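Local coordinates for protein frutapin (Artocarpus altilis, PDB 5KRP) that probably binds mannose and related carbohydrates as a plant lectin with a jacalin-like domain, at residues S40-Y45 with G54-S59; S33-I38 with P62-K67. All coordinates share one frame; numbering follows the deposited sequence.

Both contacts reach one four-stranded antiparallel sheet of the jacalin-like lectin domain, their centres about 13 Å apart. The chain runs through 33-38, 40-45, 54-59 and 62-67 in that order, so contact 1 falls wholly between the two halves of contact 2. Strands 26-34 and 38-47 are neighbours in the sheet; contact 2 adds the outermost strand 64-69 beside the first, while contact 1 lays the segment after strand 50-53 along the second. The two meet where Ser-33 OG probably accepts a hydrogen bond from Ser-40 N at 2.8 Å. Together they illustrate how a sheet with no helical support fastens its connections through backbone and hydroxyl groups.

Contact 1. Residues S40-Y45 with G54-S59; sequences SFSVIY and GSKHTS
Gly-54 N gives Val-43 O a hydrogen bond of 2.8 Å at one end of a contact in which Ser-40 to Tyr-45 and Gly-54 to Ser-59 run nearly antiparallel. Toward the other end, Phe-41 N binds His-57 O at 3.0 Å. The return bond, His-57 N to Phe-41 O, is weak.

Serine hydroxyls supply the side-chain bonds. Ser-40 OG, set anti to its carbonyl carbon (chi1 -61°), meets the backbone of the facing segment and accepts from Ser-59 N at 2.9 Å, nearly straight (165°). In the conformer given, Ser-42 OG accepts from His-57 N at 3.1 Å, though a second conformer of this serine makes the bond less certain.

Two waters add further links. One joins Val-43 N to Ser-55 O; the other donates to Val-43 O, which thus has two donors, and to Gly-54 O, and accepts from Lys-56 NZ, 2.7 Å away, a meeting made possible by the bend of the lysine chain back over the strand.

Ring contacts complete the set. Gly-54 CA sits at the edge of the Tyr-45 ring, one face of which carries Val-43 CG1, while Phe-41 O lies at the edge of the His-57 imidazole and Ser-55 O rests over one of its faces. Asp-21 is hydrogen-bonded to both Tyr-45 OH and His-57 NE2, and Trp-19 stacks on the histidine ring; a glycerol bound to His-57 ND1 probably comes from the crystallisation liquor. Segment 54-59, which follows strand 50-53, is thus laid along strand 38-47 in a four-stranded antiparallel sheet of the beta-prism fold of jacalin-like lectins.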
# COMPACT_ATOMS: atom_id res chain seq x y z
N SER A 40 15.52 -19.52 19.38
CA SER A 40 15.53 -19.52 17.93
C SER A 40 14.20 -18.96 17.40
O SER A 40 13.17 -19.07 18.02
CB SER A 40 15.68 -20.95 17.45
OG SER A 40 16.91 -21.55 17.90
N PHE A 41 14.25 -18.46 16.18
CA PHE A 41 13.10 -17.97 15.49
C PHE A 41 13.41 -18.03 14.01
O PHE A 41 14.33 -17.37 13.50
CB PHE A 41 12.75 -16.53 15.95
CG PHE A 41 11.43 -16.03 15.37
CD1 PHE A 41 11.39 -15.45 14.12
CD2 PHE A 41 10.25 -16.18 16.07
CE1 PHE A 41 10.15 -14.93 13.62
CE2 PHE A 41 9.04 -15.73 15.56
CZ PHE A 41 8.99 -15.13 14.35
N SER A 42 12.61 -18.78 13.29
CA SER A 42 12.73 -18.83 11.82
C SER A 42 11.36 -19.10 11.19
O SER A 42 10.48 -19.67 11.83
CB SER A 42 13.75 -19.90 11.38
OG SER A 42 14.96 -19.91 12.17
N VAL A 43 11.21 -18.73 9.92
CA VAL A 43 9.87 -18.77 9.30
C VAL A 43 9.96 -19.36 7.89
O VAL A 43 10.88 -19.14 7.16
CB VAL A 43 9.33 -17.30 9.18
CG1 VAL A 43 7.90 -17.25 8.60
CG2 VAL A 43 9.44 -16.59 10.52
N ILE A 44 8.98 -20.17 7.54
CA ILE A 44 8.72 -20.55 6.16
C ILE A 44 7.59 -19.61 5.69
O ILE A 44 6.44 -19.71 6.14
CB ILE A 44 8.36 -22.03 6.00
CG1 ILE A 44 9.61 -22.90 6.17
CG2 ILE A 44 7.77 -22.35 4.63
CD1 ILE A 44 9.27 -24.33 6.49
N TYR A 45 7.97 -18.66 4.85
CA TYR A 45 7.00 -17.71 4.27
C TYR A 45 6.21 -18.33 3.09
O TYR A 45 6.66 -19.35 2.51
CB TYR A 45 7.74 -16.51 3.79
CG TYR A 45 8.40 -15.74 4.92
CD1 TYR A 45 7.64 -14.90 5.75
CD2 TYR A 45 9.74 -15.90 5.22
CE1 TYR A 45 8.19 -14.25 6.81
CE2 TYR A 45 10.32 -15.20 6.31
CZ TYR A 45 9.55 -14.38 7.09
OH TYR A 45 10.10 -13.69 8.18
N GLY A 54 12.81 -18.73 5.16
CA GLY A 54 13.66 -17.60 5.60
C GLY A 54 14.94 -18.10 6.24
O GLY A 54 15.06 -19.30 6.56
N SER A 55 15.89 -17.20 6.37
CA SER A 55 17.12 -17.52 7.04
C SER A 55 16.81 -17.97 8.44
O SER A 55 15.92 -17.47 9.07
CB SER A 55 18.05 -16.29 7.12
OG SER A 55 18.48 -15.85 5.85
N LYS A 56 17.60 -18.91 8.93
CA LYS A 56 17.50 -19.34 10.33
C LYS A 56 18.12 -18.31 11.28
O LYS A 56 19.12 -17.70 10.96
CB LYS A 56 18.20 -20.71 10.50
CG LYS A 56 17.65 -21.83 9.64
CD LYS A 56 16.25 -22.20 10.08
CE LYS A 56 15.61 -23.37 9.31
NZ LYS A 56 14.15 -23.11 8.99
N HIS A 57 17.47 -18.05 12.39
CA HIS A 57 18.01 -17.19 13.48
C HIS A 57 18.02 -18.08 14.74
O HIS A 57 17.19 -17.99 15.65
CB HIS A 57 17.16 -15.91 13.61
CG HIS A 57 16.87 -15.30 12.26
ND1 HIS A 57 17.86 -14.72 11.51
CD2 HIS A 57 15.73 -15.17 11.55
CE1 HIS A 57 17.36 -14.30 10.36
NE2 HIS A 57 16.07 -14.58 10.35
N THR A 58 19.02 -18.95 14.75
CA THR A 58 19.09 -20.05 15.67
C THR A 58 19.82 -19.58 16.94
O THR A 58 20.88 -18.93 16.85
CB THR A 58 19.84 -21.21 14.97
OG1 THR A 58 19.06 -21.63 13.83
CG2 THR A 58 20.00 -22.42 15.89
N SER A 59 19.28 -19.96 18.09
CA SER A 59 19.94 -19.79 19.37
C SER A 59 20.83 -21.05 19.64
O SER A 59 20.44 -22.19 19.31
CB SER A 59 18.90 -19.66 20.51
OG SER A 59 19.59 -19.86 21.76
O HOH W 1 13.29 -16.82 9.09
O HOH W 2 13.37 -20.93 7.67

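Contact 2. Residues S33-I38 with P62-K67; sequences SYKEAI and PYTNVK
An antiparallel edge pairing of the jacalin-like fold brings Tyr-34 against Thr-64, where the strand 26-34 ends and the outermost strand 64-69 begins. The two residues form a hydrogen-bonded pair: Tyr-34 N to Thr-64 O measures 3.0 Å, and Thr-64 N to Tyr-34 O is 2.9 Å. Beside them Ser-33 and Asn-65 make a non-hydrogen-bonded pair, with Asn-65 OD1 against Ser-33 CB.

On one face of the sheet Thr-64 CB lies over the Tyr-34 ring in a CH-pi contact, 4.2 Å from its centroid, and Val-66 CG1 touches the ring edge. Tyr-63 instead spreads its ring across the turn that follows Tyr-34. Lys-35 CB stands over a face of it, 3.8 Å from the centroid, and Ala-37 O approaches CE2 obliquely at 3.3 Å; that oxygen also accepts from Lys-35 N, which holds the turn closed against the ring. A water joins Tyr-63 OH, 2.6 Å away, to Glu-36 OE1.

Beyond the pairing, Tyr-113 of strand 109-114 meets Tyr-34 and Val-66, while Ile-38 leads into strand 38-47 and packs on Val-97 and Leu-100 of strand 95-104.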
# COMPACT_ATOMS: atom_id res chain seq x y z
N SER A 33 12.36 -21.73 19.36
CA SER A 33 12.76 -22.48 20.60
C SER A 33 12.56 -21.60 21.82
O SER A 33 12.53 -20.35 21.71
CB SER A 33 14.17 -23.01 20.52
OG SER A 33 15.11 -21.98 20.67
N TYR A 34 12.29 -22.23 22.96
CA TYR A 34 12.04 -21.52 24.18
C TYR A 34 12.41 -22.35 25.43
O TYR A 34 12.46 -23.59 25.36
CB TYR A 34 10.60 -21.14 24.34
CG TYR A 34 9.65 -22.31 24.46
CD1 TYR A 34 9.19 -23.00 23.33
CD2 TYR A 34 9.20 -22.74 25.75
CE1 TYR A 34 8.31 -24.09 23.45
CE2 TYR A 34 8.35 -23.85 25.87
CZ TYR A 34 7.88 -24.48 24.72
OH TYR A 34 7.03 -25.56 24.80
N LYS A 35 12.63 -21.59 26.50
CA LYS A 35 12.58 -22.14 27.88
C LYS A 35 12.31 -20.96 28.83
O LYS A 35 11.16 -20.52 28.95
CB LYS A 35 13.89 -22.99 28.15
CG LYS A 35 13.81 -23.78 29.47
CD LYS A 35 12.91 -24.99 29.32
CE LYS A 35 12.56 -25.64 30.68
NZ LYS A 35 12.04 -27.04 30.52
N GLU A 36 13.35 -20.33 29.38
CA GLU A 36 13.15 -19.14 30.18
C GLU A 36 12.81 -17.91 29.32
O GLU A 36 12.24 -16.93 29.80
CB GLU A 36 14.41 -18.86 31.02
CG GLU A 36 14.61 -19.96 32.07
CD GLU A 36 15.38 -21.19 31.61
OE1 GLU A 36 15.96 -21.28 30.48
OE2 GLU A 36 15.46 -22.08 32.48
N ALA A 37 13.25 -17.97 28.09
CA ALA A 37 13.03 -16.86 27.15
C ALA A 37 12.82 -17.51 25.79
O ALA A 37 12.92 -18.73 25.65
CB ALA A 37 14.23 -15.94 27.13
N ILE A 38 12.65 -16.69 24.73
CA ILE A 38 12.69 -17.21 23.39
C ILE A 38 14.11 -17.21 22.86
O ILE A 38 14.86 -16.20 22.98
CB ILE A 38 11.77 -16.33 22.44
CG1 ILE A 38 10.36 -16.20 22.97
CG2 ILE A 38 11.87 -16.84 21.01
CD1 ILE A 38 9.56 -17.47 23.10
N PRO A 62 20.35 -25.08 24.21
CA PRO A 62 19.49 -26.23 24.07
C PRO A 62 18.12 -25.95 24.72
O PRO A 62 17.95 -26.00 25.97
CB PRO A 62 20.29 -27.38 24.75
CG PRO A 62 21.22 -26.73 25.63
CD PRO A 62 21.44 -25.30 25.19
N TYR A 63 17.18 -25.60 23.87
CA TYR A 63 15.86 -25.19 24.32
C TYR A 63 14.84 -26.19 23.75
O TYR A 63 15.18 -27.05 22.95
CB TYR A 63 15.59 -23.77 23.82
CG TYR A 63 15.99 -22.62 24.74
CD1 TYR A 63 16.76 -22.80 25.96
CD2 TYR A 63 15.54 -21.33 24.44
CE1 TYR A 63 17.05 -21.72 26.76
CE2 TYR A 63 15.83 -20.26 25.28
CZ TYR A 63 16.57 -20.45 26.42
OH TYR A 63 16.85 -19.33 27.24
N THR A 64 13.59 -26.01 24.12
CA THR A 64 12.47 -26.81 23.53
C THR A 64 12.05 -26.23 22.16
O THR A 64 11.81 -25.05 22.07
CB THR A 64 11.27 -26.79 24.45
OG1 THR A 64 11.69 -27.35 25.70
CG2 THR A 64 10.02 -27.54 23.85
N ASN A 65 11.93 -27.05 21.14
CA ASN A 65 11.66 -26.52 19.78
C ASN A 65 10.19 -26.74 19.49
O ASN A 65 9.59 -27.77 19.94
CB ASN A 65 12.58 -27.16 18.74
CG ASN A 65 13.96 -26.45 18.66
OD1 ASN A 65 14.12 -25.46 17.94
ND2 ASN A 65 14.96 -26.95 19.42
N VAL A 66 9.55 -25.76 18.81
CA VAL A 66 8.15 -25.90 18.45
C VAL A 66 7.89 -25.42 17.01
O VAL A 66 8.57 -24.52 16.52
CB VAL A 66 7.26 -25.19 19.43
CG1 VAL A 66 7.43 -23.69 19.38
CG2 VAL A 66 5.77 -25.55 19.23
N LYS A 67 6.97 -26.08 16.33
CA LYS A 67 6.63 -25.76 14.95
C LYS A 67 5.15 -25.35 14.92
O LYS A 67 4.25 -26.13 15.32
CB LYS A 67 6.90 -26.98 14.10
CG LYS A 67 6.53 -26.91 12.66
CD LYS A 67 6.90 -28.23 11.96
CE LYS A 67 6.59 -28.10 10.46
NZ LYS A 67 6.61 -29.35 9.64
O HOH W 3 9.75 -26.58 28.05
O HOH W 4 18.21 -19.90 29.42